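Local coordinates for maternal effect protein oskar (Drosophila melanogaster, PDB 5A4A) that induces germ plasm and the germline in the fly and probably binds RNA through this domain, which is related to SGNH hydrolases, at residues G93-R104 against K137-E148. Numbering follows the deposited sequence.
Sequences GKPLVQIEHDFR and KIYRFNKFIRSE. With SO4 (sulfate ion), chain G.
Two near-parallel helices of the SGNH-hydrolase-like α/β fold, 96-112 and 132-148, pack side by side through phenylalanines, their segments 96-104 and 137-148 crossing at -26° with axes 10.7 Å apart; strand 116-120, a member of the parallel part of the sheet, lies between them in sequence, and its L119 touches both F103 and I145. On this inner side F141 turns its edge to the face of F103, ring centroids 5.4 Å apart and planes at 89°, while CG1 of I145 covers a face of F103. I99 lays CG2 over the F141 ring, 3.9 Å from its centroid, in a CH-pi contact. Further out, F144 has CG anti to the backbone N (chi1 -179°), which carries the ring across to helix 96-112. CG of E100 sits 3.7 Å from the F144 centroid, the carboxylate stacks nearly flat on the ring, and CB of E148 backs the opposite face. Without this ring, an alanine here would probably open a gap between the helices, taking away the surface under the E100 methylenes and the edge that R104 rests against. At the N-terminal end of helix 96-112, the extended K137 donates from NZ to K94 O (2.8 Å), approaching from above the carbonyl plane. At the other end R104, its chain kinked partway along, brings its guanidinium to the F144 edge, and its NH2 forms a salt bridge with E148 OE1 at 3.1 Å.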
loop_
_atom_site.group_PDB
_atom_site.type_symbol
_atom_site.label_atom_id
_atom_site.label_comp_id
_atom_site.label_asym_id
_atom_site.label_seq_id
_atom_site.Cartn_x
_atom_site.Cartn_y
_atom_site.Cartn_z
ATOM N N GLY A 93 -10.142 -8.110 -8.645
ATOM C CA GLY A 93 -10.535 -8.124 -10.042
ATOM C C GLY A 93 -11.271 -6.873 -10.488
ATOM O O GLY A 93 -12.074 -6.926 -11.417
ATOM N N LYS A 94 -11.012 -5.745 -9.833
ATOM C CA LYS A 94 -11.600 -4.487 -10.288
ATOM C C LYS A 94 -11.080 -4.171 -11.688
ATOM O O LYS A 94 -9.923 -4.457 -12.004
ATOM C CB LYS A 94 -11.307 -3.333 -9.318
ATOM C CG LYS A 94 -12.039 -3.439 -7.975
ATOM C CD LYS A 94 -12.221 -2.061 -7.336
ATOM C CE LYS A 94 -12.594 -2.163 -5.861
ATOM N NZ LYS A 94 -12.807 -0.816 -5.247
ATOM N N PRO A 95 -11.947 -3.614 -12.546
ATOM C CA PRO A 95 -11.506 -3.250 -13.894
ATOM C C PRO A 95 -10.381 -2.227 -13.819
ATOM O O PRO A 95 -10.421 -1.325 -12.982
ATOM C CB PRO A 95 -12.753 -2.615 -14.516
ATOM C CG PRO A 95 -13.897 -3.142 -13.715
ATOM C CD PRO A 95 -13.378 -3.340 -12.330
ATOM N N LEU A 96 -9.381 -2.372 -14.680
ATOM C CA LEU A 96 -8.256 -1.435 -14.715
ATOM C C LEU A 96 -8.689 0.027 -14.875
ATOM O O LEU A 96 -8.155 0.911 -14.203
ATOM C CB LEU A 96 -7.262 -1.827 -15.813
ATOM C CG LEU A 96 -6.046 -0.913 -15.973
ATOM C CD1 LEU A 96 -5.125 -1.013 -14.763
ATOM C CD2 LEU A 96 -5.292 -1.243 -17.260
ATOM N N VAL A 97 -9.658 0.287 -15.754
ATOM C CA VAL A 97 -10.147 1.654 -15.945
ATOM C C VAL A 97 -10.666 2.250 -14.639
ATOM O O VAL A 97 -10.432 3.423 -14.351
ATOM C CB VAL A 97 -11.228 1.758 -17.064
ATOM C CG1 VAL A 97 -12.459 0.931 -16.721
ATOM C CG2 VAL A 97 -11.615 3.211 -17.300
ATOM N N GLN A 98 -11.341 1.427 -13.841
ATOM C CA GLN A 98 -11.894 1.855 -12.572
ATOM C C GLN A 98 -10.768 2.105 -11.568
ATOM O O GLN A 98 -10.801 3.069 -10.804
ATOM C CB GLN A 98 -12.827 0.763 -12.062
ATOM C CG GLN A 98 -13.865 1.198 -11.077
ATOM C CD GLN A 98 -14.730 0.023 -10.659
ATOM O OE1 GLN A 98 -14.466 -0.617 -9.648
ATOM N NE2 GLN A 98 -15.748 -0.287 -11.461
ATOM N N ILE A 99 -9.772 1.226 -11.578
ATOM C CA ILE A 99 -8.601 1.365 -10.718
ATOM C C ILE A 99 -7.876 2.688 -10.993
ATOM O O ILE A 99 -7.503 3.416 -10.070
ATOM C CB ILE A 99 -7.639 0.168 -10.916
ATOM C CG1 ILE A 99 -8.298 -1.119 -10.409
ATOM C CG2 ILE A 99 -6.315 0.399 -10.212
ATOM C CD1 ILE A 99 -7.472 -2.382 -10.639
ATOM N N GLU A 100 -7.679 2.993 -12.269
ATOM C CA GLU A 100 -7.009 4.229 -12.658
ATOM C C GLU A 100 -7.863 5.447 -12.303
ATOM O O GLU A 100 -7.359 6.448 -11.790
ATOM C CB GLU A 100 -6.658 4.186 -14.148
ATOM C CG GLU A 100 -5.562 3.166 -14.429
ATOM C CD GLU A 100 -5.308 2.926 -15.900
ATOM O OE1 GLU A 100 -6.104 3.403 -16.730
ATOM O OE2 GLU A 100 -4.305 2.248 -16.218
ATOM N N HIS A 101 -9.160 5.349 -12.570
ATOM C CA HIS A 101 -10.105 6.399 -12.182
ATOM C C HIS A 101 -10.050 6.690 -10.676
ATOM O O HIS A 101 -9.979 7.849 -10.253
ATOM C CB HIS A 101 -11.520 5.995 -12.594
ATOM C CG HIS A 101 -12.588 6.892 -12.055
ATOM N ND1 HIS A 101 -12.854 8.137 -12.587
ATOM C CD2 HIS A 101 -13.454 6.733 -11.028
ATOM C CE1 HIS A 101 -13.840 8.700 -11.915
ATOM N NE2 HIS A 101 -14.224 7.867 -10.964
ATOM N N ASP A 102 -10.092 5.635 -9.867
ATOM C CA ASP A 102 -10.046 5.780 -8.412
ATOM C C ASP A 102 -8.720 6.375 -7.946
ATOM O O ASP A 102 -8.688 7.238 -7.066
ATOM C CB ASP A 102 -10.264 4.421 -7.727
ATOM C CG ASP A 102 -11.663 3.873 -7.933
ATOM O OD1 ASP A 102 -12.542 4.620 -8.414
ATOM O OD2 ASP A 102 -11.892 2.686 -7.602
ATOM N N PHE A 103 -7.623 5.916 -8.539
ATOM C CA PHE A 103 -6.305 6.409 -8.167
ATOM C C PHE A 103 -6.163 7.907 -8.493
ATOM O O PHE A 103 -5.624 8.678 -7.700
ATOM C CB PHE A 103 -5.204 5.583 -8.842
ATOM C CG PHE A 103 -3.821 5.915 -8.350
ATOM C CD1 PHE A 103 -3.352 5.368 -7.172
ATOM C CD2 PHE A 103 -3.006 6.790 -9.059
ATOM C CE1 PHE A 103 -2.092 5.670 -6.702
ATOM C CE2 PHE A 103 -1.738 7.101 -8.594
ATOM C CZ PHE A 103 -1.282 6.544 -7.415
ATOM N N ARG A 104 -6.675 8.324 -9.648
ATOM C CA ARG A 104 -6.634 9.737 -10.020
ATOM C C ARG A 104 -7.393 10.572 -8.983
ATOM O O ARG A 104 -6.942 11.643 -8.580
ATOM C CB ARG A 104 -7.203 9.923 -11.432
ATOM C CG ARG A 104 -7.371 11.350 -11.882
ATOM C CD ARG A 104 -7.941 11.387 -13.298
ATOM N NE ARG A 104 -6.920 11.147 -14.316
ATOM C CZ ARG A 104 -6.763 10.010 -14.992
ATOM N NH1 ARG A 104 -7.563 8.972 -14.770
ATOM N NH2 ARG A 104 -5.800 9.916 -15.899
ATOM N N LYS A 137 -2.133 -6.343 -15.615
ATOM C CA LYS A 137 -2.788 -5.266 -14.885
ATOM C C LYS A 137 -1.788 -4.549 -14.006
ATOM O O LYS A 137 -1.818 -3.322 -13.904
ATOM C CB LYS A 137 -3.927 -5.796 -14.019
ATOM C CG LYS A 137 -5.285 -5.473 -14.560
ATOM C CD LYS A 137 -6.365 -5.849 -13.565
ATOM C CE LYS A 137 -7.690 -6.007 -14.268
ATOM N NZ LYS A 137 -8.728 -6.580 -13.371
ATOM N N ILE A 138 -0.903 -5.318 -13.381
ATOM C CA ILE A 138 0.134 -4.753 -12.526
ATOM C C ILE A 138 1.072 -3.902 -13.383
ATOM O O ILE A 138 1.430 -2.784 -13.011
ATOM C CB ILE A 138 0.936 -5.854 -11.816
ATOM C CG1 ILE A 138 0.078 -6.516 -10.734
ATOM C CG2 ILE A 138 2.218 -5.295 -11.205
ATOM C CD1 ILE A 138 0.815 -7.576 -9.976
ATOM N N TYR A 139 1.459 -4.445 -14.534
ATOM C CA TYR A 139 2.305 -3.722 -15.482
ATOM C C TYR A 139 1.692 -2.390 -15.906
ATOM O O TYR A 139 2.364 -1.362 -15.877
ATOM C CB TYR A 139 2.595 -4.619 -16.693
ATOM C CG TYR A 139 3.050 -3.885 -17.931
ATOM C CD1 TYR A 139 4.306 -3.297 -17.993
ATOM C CD2 TYR A 139 2.230 -3.806 -19.045
ATOM C CE1 TYR A 139 4.722 -2.631 -19.135
ATOM C CE2 TYR A 139 2.638 -3.151 -20.186
ATOM C CZ TYR A 139 3.882 -2.567 -20.222
ATOM O OH TYR A 139 4.286 -1.906 -21.352
ATOM N N ARG A 140 0.418 -2.400 -16.296
ATOM C CA ARG A 140 -0.233 -1.176 -16.764
ATOM C C ARG A 140 -0.518 -0.184 -15.642
ATOM O O ARG A 140 -0.358 1.019 -15.815
ATOM C CB ARG A 140 -1.515 -1.501 -17.531
ATOM C CG ARG A 140 -1.225 -2.262 -18.806
ATOM C CD ARG A 140 -2.472 -2.593 -19.613
ATOM N NE ARG A 140 -2.051 -3.346 -20.784
ATOM C CZ ARG A 140 -1.687 -2.806 -21.946
ATOM N NH1 ARG A 140 -1.755 -1.491 -22.151
ATOM N NH2 ARG A 140 -1.300 -3.603 -22.925
ATOM N N PHE A 141 -0.947 -0.685 -14.492
ATOM C CA PHE A 141 -1.222 0.220 -13.382
ATOM C C PHE A 141 0.054 0.915 -12.913
ATOM O O PHE A 141 0.040 2.118 -12.594
ATOM C CB PHE A 141 -1.904 -0.509 -12.225
ATOM C CG PHE A 141 -2.228 0.388 -11.059
ATOM C CD1 PHE A 141 -3.045 1.496 -11.225
ATOM C CD2 PHE A 141 -1.703 0.129 -9.802
ATOM C CE1 PHE A 141 -3.339 2.330 -10.154
ATOM C CE2 PHE A 141 -1.993 0.956 -8.723
ATOM C CZ PHE A 141 -2.814 2.054 -8.898
ATOM N N ASN A 142 1.159 0.171 -12.892
ATOM C CA ASN A 142 2.434 0.742 -12.489
ATOM C C ASN A 142 2.877 1.821 -13.461
ATOM O O ASN A 142 3.404 2.852 -13.038
ATOM C CB ASN A 142 3.525 -0.324 -12.343
ATOM C CG ASN A 142 3.416 -1.093 -11.041
ATOM O OD1 ASN A 142 2.633 -0.738 -10.173
ATOM N ND2 ASN A 142 4.225 -2.136 -10.893
ATOM N N LYS A 143 2.651 1.596 -14.756
ATOM C CA LYS A 143 2.946 2.629 -15.755
ATOM C C LYS A 143 2.055 3.852 -15.537
ATOM O O LYS A 143 2.509 4.996 -15.703
ATOM C CB LYS A 143 2.771 2.094 -17.181
ATOM C CG LYS A 143 3.941 1.272 -17.677
ATOM C CD LYS A 143 3.754 0.844 -19.133
ATOM C CE LYS A 143 3.933 2.007 -20.093
ATOM N NZ LYS A 143 3.708 1.576 -21.504
ATOM N N PHE A 144 0.797 3.607 -15.164
ATOM C CA PHE A 144 -0.155 4.680 -14.884
ATOM C C PHE A 144 0.299 5.508 -13.685
ATOM O O PHE A 144 0.228 6.737 -13.727
ATOM C CB PHE A 144 -1.579 4.145 -14.661
ATOM C CG PHE A 144 -2.609 5.226 -14.393
ATOM C CD1 PHE A 144 -3.175 5.944 -15.437
ATOM C CD2 PHE A 144 -3.011 5.513 -13.100
ATOM C CE1 PHE A 144 -4.112 6.933 -15.196
ATOM C CE2 PHE A 144 -3.949 6.502 -12.848
ATOM C CZ PHE A 144 -4.504 7.210 -13.897
ATOM N N ILE A 145 0.771 4.848 -12.626
ATOM C CA ILE A 145 1.282 5.595 -11.470
ATOM C C ILE A 145 2.386 6.557 -11.919
ATOM O O ILE A 145 2.397 7.741 -11.559
ATOM C CB ILE A 145 1.820 4.666 -10.362
ATOM C CG1 ILE A 145 0.671 3.894 -9.701
ATOM C CG2 ILE A 145 2.593 5.473 -9.302
ATOM C CD1 ILE A 145 1.121 2.749 -8.812
ATOM N N ARG A 146 3.306 6.043 -12.720
ATOM C CA ARG A 146 4.446 6.819 -13.156
ATOM C C ARG A 146 4.028 8.027 -14.002
ATOM O O ARG A 146 4.615 9.109 -13.886
ATOM C CB ARG A 146 5.436 5.940 -13.927
ATOM C CG ARG A 146 6.676 6.698 -14.367
ATOM C CD ARG A 146 7.903 5.809 -14.443
ATOM N NE ARG A 146 8.074 5.186 -15.750
ATOM N N SER A 147 3.011 7.854 -14.840
ATOM C CA SER A 147 2.585 8.937 -15.726
ATOM C C SER A 147 1.639 9.926 -15.030
ATOM O O SER A 147 1.757 11.136 -15.199
ATOM C CB SER A 147 1.946 8.373 -17.001
ATOM O OG SER A 147 0.755 7.670 -16.703
ATOM N N GLU A 148 0.715 9.409 -14.233
ATOM C CA GLU A 148 -0.232 10.245 -13.501
ATOM C C GLU A 148 0.464 11.077 -12.424
ATOM O O GLU A 148 0.101 12.227 -12.173
ATOM C CB GLU A 148 -1.309 9.372 -12.852
ATOM C CG GLU A 148 -2.331 10.146 -12.044
ATOM C CD GLU A 148 -3.291 10.947 -12.914
ATOM O OE1 GLU A 148 -3.325 10.729 -14.147
ATOM O OE2 GLU A 148 -4.021 11.791 -12.357
HETATM S S SO4 G . -16.376 8.168 -7.265
HETATM O O1 SO4 G . -17.547 7.627 -6.575
HETATM O O2 SO4 G . -15.952 9.390 -6.582
HETATM O O3 SO4 G . -15.305 7.170 -7.238
HETATM O O4 SO4 G . -16.697 8.477 -8.656
HETATM O O HOH W 1 -5.304 13.451 -9.803
#